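Local coordinates for protein glycosyl hydrolase (Streptomyces cattleya, PDB 7LR8) that probably hydrolyses the beta-1,4 bond of the Man-GlcNAc core released from N-glycans, as a family 5 glycoside hydrolase of subfamily 18, at residues B[33-36]-B[37-41]; B[55-59]-B[60-64]; B[314-317]-B[318-322]; B[332-335]-B[336-339]. The protein carries 1 engineered substitution. All blocks are in the same frame, centred on the assembly; numbering follows the deposited sequence. Where two conformers were deposited one is given.

Contact 1. Residues B[33-36]-B[37-41]; sequences FDLD and AVRAD. With SO4 (sulfate ion), chain I.
L35 lies under the guanidinium of R39, one helical turn on. Its methyl CD2 sits over one face of that flat group, offset toward the rim, and comes 3.4 Å from R39 NH2. The edge of the guanidinium does the polar work. R39 NH1 gives a hydrogen bond of 2.9 Å to D36 OD1, which is also a salt bridge. The oxygen is met on its syn side, and the carboxylate and guanidinium planes are turned 33° apart. R39 NH2 points at a sulfate ion, probably from the crystallisation liquor, and bonds to its O4 at 2.6 Å. The two bonds from NH1 to the sulfate are weak. R39 reaches this far because its chain is extended from CG to NE. With a methyl on one face and a carboxylate and a sulfate at its edge, the guanidinium is probably held in this orientation in the crystal.

At the start of the turn, D34 OD1 accepts from A37 N at 3.0 Å. The N-H comes from above the carboxylate plane. The side chain can fold back over the helix end because CG stands anti to the backbone N (chi1 -176°). The backbone bond from V38 N to D34 O, 3.1 Å, starts the regular helical pattern, and R39 N to L35 O and A40 N to D36 O continue it. V38 CG2 meets F33 CE1 at 4.3 Å, and V38 also packs on L80 of helix 71-86. This is an N-capped helix start with an i to i+3 salt bridge. It opens helix 35-46, the crossover between strands 15-19 and 52-55 of the (beta/alpha)8 barrel.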
loop_
_atom_site.group_PDB
_atom_site.type_symbol
_atom_site.label_atom_id
_atom_site.label_comp_id
_atom_site.label_asym_id
_atom_site.label_seq_id
_atom_site.Cartn_x
_atom_site.Cartn_y
_atom_site.Cartn_z
ATOM N N PHE B 33 13.456 4.010 -11.871
ATOM C CA PHE B 33 13.907 2.961 -12.771
ATOM C C PHE B 33 15.161 3.408 -13.510
ATOM O O PHE B 33 15.153 4.426 -14.215
ATOM C CB PHE B 33 12.798 2.578 -13.744
ATOM C CG PHE B 33 13.113 1.350 -14.548
ATOM C CD1 PHE B 33 13.026 0.089 -13.976
ATOM C CD2 PHE B 33 13.533 1.460 -15.872
ATOM C CE1 PHE B 33 13.334 -1.051 -14.715
ATOM C CE2 PHE B 33 13.840 0.328 -16.609
ATOM C CZ PHE B 33 13.735 -0.931 -16.026
ATOM N N ASP B 34 16.234 2.649 -13.328
ATOM C CA ASP B 34 17.560 2.949 -13.857
ATOM C C ASP B 34 17.971 1.727 -14.665
ATOM O O ASP B 34 18.386 0.716 -14.088
ATOM C CB ASP B 34 18.545 3.241 -12.717
ATOM C CG ASP B 34 19.929 3.656 -13.210
ATOM O OD1 ASP B 34 20.360 3.213 -14.294
ATOM O OD2 ASP B 34 20.601 4.425 -12.493
ATOM N N LEU B 35 17.855 1.821 -15.995
ATOM C CA LEU B 35 18.170 0.674 -16.844
ATOM C C LEU B 35 19.652 0.315 -16.802
ATOM O O LEU B 35 20.000 -0.868 -16.896
ATOM C CB LEU B 35 17.721 0.954 -18.279
ATOM C CG LEU B 35 17.770 -0.194 -19.292
ATOM C CD1 LEU B 35 16.981 -1.404 -18.796
ATOM C CD2 LEU B 35 17.236 0.285 -20.649
ATOM N N ASP B 36 20.541 1.305 -16.664
ATOM C CA ASP B 36 21.968 1.002 -16.593
ATOM C C ASP B 36 22.304 0.226 -15.327
ATOM O O ASP B 36 23.185 -0.646 -15.343
ATOM C CB ASP B 36 22.785 2.286 -16.670
ATOM C CG ASP B 36 22.817 2.863 -18.072
ATOM O OD1 ASP B 36 22.724 2.075 -19.034
ATOM O OD2 ASP B 36 22.920 4.098 -18.210
ATOM N N ALA B 37 21.615 0.533 -14.218
ATOM C CA ALA B 37 21.800 -0.243 -12.996
ATOM C C ALA B 37 21.272 -1.662 -13.164
ATOM O O ALA B 37 21.882 -2.620 -12.678
ATOM C CB ALA B 37 21.118 0.453 -11.815
ATOM N N VAL B 38 20.147 -1.815 -13.861
ATOM C CA VAL B 38 19.641 -3.150 -14.164
ATOM C C VAL B 38 20.624 -3.909 -15.052
ATOM O O VAL B 38 20.897 -5.097 -14.833
ATOM C CB VAL B 38 18.249 -3.037 -14.810
ATOM C CG1 VAL B 38 17.845 -4.352 -15.446
ATOM C CG2 VAL B 38 17.228 -2.584 -13.764
ATOM N N ARG B 39 21.182 -3.234 -16.060
ATOM C CA ARG B 39 22.147 -3.886 -16.946
ATOM C C ARG B 39 23.377 -4.362 -16.178
ATOM O O ARG B 39 23.863 -5.481 -16.395
ATOM C CB ARG B 39 22.553 -2.929 -18.061
ATOM C CG ARG B 39 21.512 -2.755 -19.166
ATOM C CD ARG B 39 21.811 -1.482 -19.951
ATOM N NE ARG B 39 20.999 -1.354 -21.160
ATOM C CZ ARG B 39 20.591 -0.192 -21.657
ATOM N NH1 ARG B 39 20.901 0.940 -21.036
ATOM N NH2 ARG B 39 19.861 -0.160 -22.766
ATOM N N ALA B 40 23.903 -3.526 -15.280
ATOM C CA ALA B 40 25.066 -3.932 -14.494
ATOM C C ALA B 40 24.726 -5.103 -13.579
ATOM O O ALA B 40 25.536 -6.023 -13.411
ATOM C CB ALA B 40 25.586 -2.745 -13.685
ATOM N N ASP B 41 23.527 -5.078 -12.974
ATOM C CA ASP B 41 23.045 -6.212 -12.190
ATOM C C ASP B 41 23.030 -7.486 -13.024
ATOM O O ASP B 41 23.570 -8.524 -12.612
ATOM C CB ASP B 41 21.631 -5.935 -11.665
ATOM C CG ASP B 41 21.602 -5.017 -10.448
ATOM O OD1 ASP B 41 22.674 -4.673 -9.902
ATOM O OD2 ASP B 41 20.474 -4.662 -10.033
HETATM S S SO4 I . 20.213 3.304 -24.142
HETATM O O1 SO4 I . 19.511 4.586 -24.147
HETATM O O2 SO4 I . 20.580 2.947 -25.509
HETATM O O3 SO4 I . 21.420 3.412 -23.328
HETATM O O4 SO4 I . 19.339 2.278 -23.581
#

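Contact 2. Residues B[55-59]-B[60-64]; sequences VFPLW and PVFQP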
loop_
_atom_site.group_PDB
_atom_site.type_symbol
_atom_site.label_atom_id
_atom_site.label_comp_id
_atom_site.label_asym_id
_atom_site.label_seq_id
_atom_site.Cartn_x
_atom_site.Cartn_y
_atom_site.Cartn_z
ATOM N N VAL B 55 11.520 -12.312 -12.238
ATOM C CA VAL B 55 11.474 -10.883 -11.947
ATOM C C VAL B 55 10.105 -10.474 -11.400
ATOM O O VAL B 55 9.078 -11.109 -11.656
ATOM C CB VAL B 55 11.834 -10.022 -13.178
ATOM C CG1 VAL B 55 13.175 -10.468 -13.764
ATOM C CG2 VAL B 55 10.753 -10.091 -14.228
ATOM N N PHE B 56 10.104 -9.369 -10.662
ATOM C CA PHE B 56 8.974 -9.004 -9.806
ATOM C C PHE B 56 8.501 -7.569 -9.981
ATOM O O PHE B 56 9.081 -6.642 -9.385
ATOM C CB PHE B 56 9.335 -9.248 -8.347
ATOM C CG PHE B 56 9.725 -10.660 -8.062
ATOM C CD1 PHE B 56 8.751 -11.624 -7.825
ATOM C CD2 PHE B 56 11.065 -11.027 -8.018
ATOM C CE1 PHE B 56 9.112 -12.931 -7.554
ATOM C CE2 PHE B 56 11.421 -12.346 -7.758
ATOM C CZ PHE B 56 10.428 -13.291 -7.526
ATOM N N PRO B 57 7.420 -7.361 -10.732
ATOM C CA PRO B 57 6.658 -6.114 -10.611
ATOM C C PRO B 57 6.156 -5.942 -9.188
ATOM O O PRO B 57 5.948 -6.917 -8.461
ATOM C CB PRO B 57 5.478 -6.313 -11.573
ATOM C CG PRO B 57 5.867 -7.405 -12.489
ATOM C CD PRO B 57 6.907 -8.257 -11.780
ATOM N N LEU B 58 5.950 -4.687 -8.795
ATOM C CA LEU B 58 5.196 -4.360 -7.586
ATOM C C LEU B 58 3.780 -4.011 -8.037
ATOM O O LEU B 58 3.571 -3.003 -8.719
ATOM C CB LEU B 58 5.825 -3.203 -6.822
ATOM C CG LEU B 58 7.083 -3.523 -6.013
ATOM C CD1 LEU B 58 7.518 -2.310 -5.204
ATOM C CD2 LEU B 58 6.852 -4.720 -5.103
ATOM N N TRP B 59 2.818 -4.866 -7.678
ATOM C CA TRP B 59 1.445 -4.727 -8.170
ATOM C C TRP B 59 0.845 -3.346 -7.919
ATOM O O TRP B 59 0.342 -2.741 -8.883
ATOM C CB TRP B 59 0.606 -5.857 -7.558
ATOM C CG TRP B 59 -0.855 -5.887 -7.983
ATOM C CD1 TRP B 59 -1.390 -5.443 -9.175
ATOM C CD2 TRP B 59 -1.949 -6.426 -7.230
ATOM N NE1 TRP B 59 -2.755 -5.657 -9.184
ATOM C CE2 TRP B 59 -3.123 -6.243 -7.999
ATOM C CE3 TRP B 59 -2.059 -7.013 -5.964
ATOM C CZ2 TRP B 59 -4.376 -6.659 -7.557
ATOM C CZ3 TRP B 59 -3.305 -7.431 -5.528
ATOM C CH2 TRP B 59 -4.451 -7.239 -6.317
ATOM N N PRO B 60 0.885 -2.770 -6.705
ATOM C CA PRO B 60 0.290 -1.425 -6.538
ATOM C C PRO B 60 0.985 -0.346 -7.347
ATOM O O PRO B 60 0.355 0.669 -7.676
ATOM C CB PRO B 60 0.422 -1.147 -5.031
ATOM C CG PRO B 60 0.754 -2.466 -4.393
ATOM C CD PRO B 60 1.488 -3.245 -5.442
ATOM N N VAL B 61 2.272 -0.517 -7.671
ATOM C CA VAL B 61 2.941 0.455 -8.527
ATOM C C VAL B 61 2.510 0.284 -9.980
ATOM O O VAL B 61 2.357 1.269 -10.714
ATOM C CB VAL B 61 4.464 0.330 -8.357
ATOM C CG1 VAL B 61 5.201 1.213 -9.366
ATOM C CG2 VAL B 61 4.845 0.701 -6.941
ATOM N N PHE B 62 2.281 -0.957 -10.414
ATOM C CA PHE B 62 1.860 -1.194 -11.789
ATOM C C PHE B 62 0.375 -0.904 -11.996
ATOM O O PHE B 62 -0.018 -0.450 -13.076
ATOM C CB PHE B 62 2.171 -2.637 -12.192
ATOM C CG PHE B 62 3.585 -2.852 -12.637
ATOM C CD1 PHE B 62 4.652 -2.560 -11.796
ATOM C CD2 PHE B 62 3.851 -3.336 -13.908
ATOM C CE1 PHE B 62 5.966 -2.768 -12.227
ATOM C CE2 PHE B 62 5.151 -3.549 -14.330
ATOM C CZ PHE B 62 6.205 -3.255 -13.488
ATOM N N GLN B 63 -0.457 -1.137 -10.983
ATOM C CA GLN B 63 -1.909 -0.978 -11.097
ATOM C C GLN B 63 -2.419 -0.179 -9.897
ATOM O O GLN B 63 -3.084 -0.725 -9.012
ATOM C CB GLN B 63 -2.592 -2.344 -11.191
ATOM C CG GLN B 63 -4.066 -2.286 -11.628
ATOM C CD GLN B 63 -4.663 -3.666 -11.845
ATOM O OE1 GLN B 63 -4.158 -4.659 -11.323
ATOM N NE2 GLN B 63 -5.739 -3.736 -12.624
ATOM N N PRO B 64 -2.125 1.124 -9.848
ATOM C CA PRO B 64 -2.445 1.911 -8.641
ATOM C C PRO B 64 -3.924 2.159 -8.459
ATOM O O PRO B 64 -4.339 2.522 -7.352
ATOM C CB PRO B 64 -1.696 3.229 -8.871
ATOM C CG PRO B 64 -1.620 3.326 -10.393
ATOM C CD PRO B 64 -1.354 1.908 -10.824
#
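P57 CB sits squarely over the ring of F62, 3.6 Å from the centroid and 11° off the ring normal. This is a CH-pi contact through the centre of the face. W30 meets F62 edge-to-face, and Y131 of helix 122-139 touches both P57 and F62. Without the F62 ring, as with an alanine here, P57 CB would probably lose its aromatic partner and a gap would be likely to open beside W30 and Y131. Alongside, L58 CB touches V61 CG2 at 4.0 Å.

The chain leaves strand 52-55 of the (beta/alpha)8 barrel at V55 and, after three residues, enters the short helix 59-62, with L58 at the N-cap position. L58 O takes F62 N at 3.0 Å and, more weakly, V61 N. Q63 N closes on W59 O at 2.8 Å.

Farther out, W59 and Q63 run side by side and point the same way. W59 NE1 gives its hydrogen to Q63 OE1 at 2.7 Å, with an N-H...O angle of 165°. The oxygen lies at the indole edge, close to the ring plane, while the ring and amide planes are 58° apart. The other end of the amide, Q63 NE2, is held by the carbonyls of R66 and G127.

Contact 3. Residues B[314-317]-B[318-322]; sequences ADFP and ELEYS. With BMA (beta-D-mannopyranose), chain D; AE3 (2-(2-ethoxyethoxy)ethanol), chain E.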
loop_
_atom_site.group_PDB
_atom_site.type_symbol
_atom_site.label_atom_id
_atom_site.label_comp_id
_atom_site.label_asym_id
_atom_site.label_seq_id
_atom_site.Cartn_x
_atom_site.Cartn_y
_atom_site.Cartn_z
ATOM N N ALA B 314 15.065 -0.555 6.033
ATOM C CA ALA B 314 14.773 -1.024 7.378
ATOM C C ALA B 314 13.705 -2.114 7.376
ATOM O O ALA B 314 12.961 -2.295 6.408
ATOM C CB ALA B 314 14.315 0.141 8.259
ATOM N N ASP B 315 13.649 -2.839 8.490
ATOM C CA ASP B 315 12.544 -3.672 8.957
ATOM C C ASP B 315 12.460 -5.039 8.289
ATOM O O ASP B 315 11.545 -5.805 8.641
ATOM C CB ASP B 315 11.180 -2.975 8.809
ATOM C CG ASP B 315 11.045 -1.764 9.709
ATOM O OD1 ASP B 315 11.379 -1.857 10.904
ATOM O OD2 ASP B 315 10.604 -0.710 9.202
ATOM N N PHE B 316 13.363 -5.391 7.373
ATOM C CA PHE B 316 13.416 -6.762 6.903
ATOM C C PHE B 316 13.812 -7.676 8.054
ATOM O O PHE B 316 14.708 -7.333 8.836
ATOM C CB PHE B 316 14.444 -6.947 5.778
ATOM C CG PHE B 316 14.049 -6.347 4.456
ATOM C CD1 PHE B 316 14.169 -4.981 4.242
ATOM C CD2 PHE B 316 13.620 -7.156 3.399
ATOM C CE1 PHE B 316 13.829 -4.415 3.024
ATOM C CE2 PHE B 316 13.271 -6.596 2.173
ATOM C CZ PHE B 316 13.381 -5.224 1.982
ATOM N N PRO B 317 13.196 -8.850 8.172
ATOM C CA PRO B 317 13.835 -9.928 8.941
ATOM C C PRO B 317 15.303 -10.025 8.549
ATOM O O PRO B 317 15.651 -9.970 7.361
ATOM C CB PRO B 317 13.056 -11.179 8.528
ATOM C CG PRO B 317 11.684 -10.629 8.086
ATOM C CD PRO B 317 11.974 -9.292 7.476
ATOM N N GLU B 318 16.151 -10.164 9.578
ATOM C CA GLU B 318 17.599 -10.166 9.408
ATOM C C GLU B 318 18.049 -11.068 8.265
ATOM O O GLU B 318 18.905 -10.685 7.458
ATOM C CB GLU B 318 18.250 -10.599 10.723
ATOM C CG GLU B 318 19.682 -11.039 10.584
ATOM C CD GLU B 318 20.537 -9.996 9.917
ATOM O OE1 GLU B 318 20.253 -8.795 10.103
ATOM O OE2 GLU B 318 21.498 -10.384 9.217
ATOM N N LEU B 319 17.456 -12.256 8.159
ATOM C CA LEU B 319 17.884 -13.236 7.163
ATOM C C LEU B 319 17.809 -12.707 5.730
ATOM O O LEU B 319 18.613 -13.110 4.885
ATOM C CB LEU B 319 17.056 -14.520 7.298
ATOM C CG LEU B 319 15.567 -14.559 6.925
ATOM C CD1 LEU B 319 15.354 -14.870 5.439
ATOM C CD2 LEU B 319 14.854 -15.592 7.784
ATOM N N GLU B 320 16.865 -11.801 5.431
ATOM C CA GLU B 320 16.638 -11.423 4.036
ATOM C C GLU B 320 17.828 -10.690 3.429
ATOM O O GLU B 320 18.053 -10.774 2.213
ATOM C CB GLU B 320 15.399 -10.526 3.926
ATOM C CG GLU B 320 14.097 -11.161 4.398
ATOM C CD GLU B 320 13.495 -12.123 3.391
ATOM O OE1 GLU B 320 14.031 -12.248 2.273
ATOM O OE2 GLU B 320 12.476 -12.766 3.727
ATOM N N TYR B 321 18.582 -9.951 4.243
ATOM C CA TYR B 321 19.568 -9.035 3.681
ATOM C C TYR B 321 20.700 -9.768 2.972
ATOM O O TYR B 321 21.219 -9.268 1.971
ATOM C CB TYR B 321 20.149 -8.137 4.774
ATOM C CG TYR B 321 19.163 -7.133 5.336
ATOM C CD1 TYR B 321 18.827 -5.979 4.627
ATOM C CD2 TYR B 321 18.589 -7.336 6.578
ATOM C CE1 TYR B 321 17.948 -5.063 5.147
ATOM C CE2 TYR B 321 17.692 -6.438 7.093
ATOM C CZ TYR B 321 17.384 -5.302 6.384
ATOM O OH TYR B 321 16.496 -4.400 6.913
ATOM N N SER B 322 21.103 -10.937 3.462
ATOM C CA SER B 322 22.278 -11.610 2.921
ATOM C C SER B 322 21.928 -12.878 2.145
ATOM O O SER B 322 22.717 -13.827 2.115
ATOM C CB SER B 322 23.269 -11.915 4.042
ATOM O OG SER B 322 23.720 -10.709 4.639
HETATM C C1 BMA D . 10.000 -16.443 0.071
HETATM C C2 BMA D . 10.194 -15.395 -1.072
HETATM C C3 BMA D . 10.422 -14.032 -0.449
HETATM C C4 BMA D . 11.494 -14.130 0.721
HETATM C C5 BMA D . 12.171 -15.529 0.753
HETATM C C6 BMA D . 13.126 -15.710 1.912
HETATM O O2 BMA D . 9.065 -15.334 -1.929
HETATM O O3 BMA D . 9.166 -13.444 -0.027
HETATM O O4 BMA D . 12.465 -13.143 0.504
HETATM O O5 BMA D . 11.168 -16.548 0.917
HETATM O O6 BMA D . 12.358 -15.563 3.131
HETATM C C1 AE3 E . 10.153 -13.575 9.612
HETATM C C2 AE3 E . 8.683 -13.261 9.888
HETATM O O2 AE3 E . 8.321 -12.057 9.274
HETATM C C3 AE3 E . 7.655 -11.161 10.119
HETATM C C4 AE3 E . 7.775 -9.754 9.546
HETATM O O3 AE3 E . 8.203 -8.881 10.545
HETATM C C5 AE3 E . 9.463 -8.334 10.292
HETATM C C6 AE3 E . 10.077 -7.804 11.585
HETATM O O4 AE3 E . 11.435 -7.523 11.377
#
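E320 grips the mannose with both carboxylate oxygens. E320 OE1 takes the sugar hydroxyl O4 at 2.5 Å and OE2 takes O6 at 2.9 Å. A bend at chi2 (-78°) turns the carboxylate toward the sugar. L319 CD1 approaches the same O6 at 3.8 Å. S101, N152 and E268 also bond to this mannose.

The base of E320 is held by the chain before it. Its N bonds to P317 O at 2.9 Å from above the carbonyl plane, and its CB meets F316 CD2 at 3.8 Å. The F316 ring thus packs on the root of the E320 side chain, and W26 and F103 meet that ring edge-to-face.

Y321 lies across F316, ring planes 59° apart, with Y321 CZ 3.4 Å from F316 CB. Y321 OH bonds to L313 O and receives a weak bond from F316 N. A leucine in place of Y321 would probably leave L313 O without this hydroxyl and F316 less firmly placed beside E320 CB.

Earlier in the loop, D315 O accepts from O4 of a bound ethoxyethoxyethanol at 3.2 Å, while the D315 carboxylate pairs with R116 and R66 of the second subunit. The whole is a substrate-binding loop following strand 298-304 of a (beta/alpha)8 glycosidase barrel, which lines the mannose pocket.

Contact 4. Residues B[332-335]-B[336-339]; sequences VKPA and GRAV
V332 CG1 touches the turn that follows it, 3.5 Å from R337 N and 3.8 Å from G336 C. It also meets R337 CG at 4.0 Å. G336 suits this spot, since a beta carbon there would crowd both V332 CG1 and K333 O.

The R337 side chain turns back across the helix start. Its chain bends at chi3 (-55°), which brings the guanidinium over the backbone of V332 and K333. One face looks toward K333 O, offset toward the rim. R337 NH1 is 3.4 Å from V332 O, and R337 NH2 lies 4.0 Å from P334 CD.

These residues open helix 334-349, which follows strand 298-304 and its long loop in the (beta/alpha)8 barrel. K333 is at the N-cap position and P334 is in the first turn. Backbone bonds set the turn: R337 N to K333 O at 3.0 Å, A338 N to P334 O, and V339 N to A335 O at 2.9 Å. V339 CG2 also packs close to A335 O.

Farther out, A338 and V339 rest on helix 281-293, at A282 and T286 for the first and at A285 and I289 for the second. V339 also touches F50 and L325. K333 NZ leaves in another direction, to a salt bridge with D308 and a hydrogen bond with G324 O.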
loop_
_atom_site.group_PDB
_atom_site.type_symbol
_atom_site.label_atom_id
_atom_site.label_comp_id
_atom_site.label_asym_id
_atom_site.label_seq_id
_atom_site.Cartn_x
_atom_site.Cartn_y
_atom_site.Cartn_z
ATOM N N VAL B 332 31.035 -11.272 -6.207
ATOM C CA VAL B 332 30.614 -12.656 -6.027
ATOM C C VAL B 332 30.913 -13.098 -4.602
ATOM O O VAL B 332 32.053 -12.990 -4.124
ATOM C CB VAL B 332 31.303 -13.569 -7.051
ATOM C CG1 VAL B 332 30.805 -15.007 -6.904
ATOM C CG2 VAL B 332 31.047 -13.051 -8.461
ATOM N N LYS B 333 29.901 -13.611 -3.931
ATOM C CA LYS B 333 29.967 -14.145 -2.582
ATOM C C LYS B 333 30.334 -15.621 -2.637
ATOM O O LYS B 333 30.213 -16.259 -3.691
ATOM C CB LYS B 333 28.615 -13.958 -1.882
ATOM C CG LYS B 333 28.208 -12.513 -1.692
ATOM C CD LYS B 333 26.752 -12.382 -1.223
ATOM C CE LYS B 333 26.548 -12.962 0.164
ATOM N NZ LYS B 333 25.113 -13.005 0.577
ATOM N N PRO B 334 30.783 -16.200 -1.518
ATOM C CA PRO B 334 31.118 -17.635 -1.527
ATOM C C PRO B 334 30.021 -18.525 -2.093
ATOM O O PRO B 334 30.327 -19.435 -2.872
ATOM C CB PRO B 334 31.401 -17.924 -0.046
ATOM C CG PRO B 334 31.975 -16.640 0.456
ATOM C CD PRO B 334 31.142 -15.570 -0.233
ATOM N N ALA B 335 28.751 -18.282 -1.761
ATOM C CA ALA B 335 27.711 -19.136 -2.324
ATOM C C ALA B 335 27.514 -18.876 -3.808
ATOM O O ALA B 335 27.104 -19.782 -4.540
ATOM C CB ALA B 335 26.387 -18.947 -1.581
ATOM N N GLY B 336 27.745 -17.641 -4.261
ATOM C CA GLY B 336 27.700 -17.374 -5.690
ATOM C C GLY B 336 28.764 -18.144 -6.452
ATOM O O GLY B 336 28.509 -18.662 -7.542
ATOM N N ARG B 337 29.972 -18.232 -5.889
ATOM C CA ARG B 337 30.997 -19.061 -6.514
ATOM C C ARG B 337 30.581 -20.526 -6.529
ATOM O O ARG B 337 30.818 -21.236 -7.515
ATOM C CB ARG B 337 32.336 -18.885 -5.789
ATOM C CG ARG B 337 33.363 -18.057 -6.550
ATOM C CD ARG B 337 34.674 -17.944 -5.772
ATOM N NE ARG B 337 34.452 -17.410 -4.432
ATOM C CZ ARG B 337 34.360 -16.113 -4.154
ATOM N NH1 ARG B 337 34.478 -15.215 -5.125
ATOM N NH2 ARG B 337 34.146 -15.713 -2.907
ATOM N N ALA B 338 29.947 -20.992 -5.450
ATOM C CA ALA B 338 29.568 -22.398 -5.356
ATOM C C ALA B 338 28.476 -22.744 -6.360
ATOM O O ALA B 338 28.537 -23.787 -7.025
ATOM C CB ALA B 338 29.106 -22.734 -3.937
ATOM N N VAL B 339 27.451 -21.894 -6.467
ATOM C CA VAL B 339 26.394 -22.168 -7.435
ATOM C C VAL B 339 26.957 -22.140 -8.852
ATOM O O VAL B 339 26.648 -23.012 -9.674
ATOM C CB VAL B 339 25.226 -21.175 -7.269
ATOM C CG1 VAL B 339 24.186 -21.418 -8.357
ATOM C CG2 VAL B 339 24.604 -21.314 -5.883
#

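How the contacts relate
All four contacts are local and follow one another along the chain. Only contact 3 binds the mannose; its E320 side chain is about 6 Å from that of H99 and about 11 Å from that of A153, the engineered position. Contact 2 lies farther from the sugar, with the L58 side chain about 10 Å from the mannose and about 9 Å from that of H99. Contacts 3 and 4 touch: S322 O lies 3.0 Å from K333 NZ, so the pocket loop packs against the start of helix 334-349. Contact 1 lies on the surface, about 8 Å from contact 2 and 10 Å from contact 4 between nearest atoms. Contacts 2 and 3 both reach the second subunit.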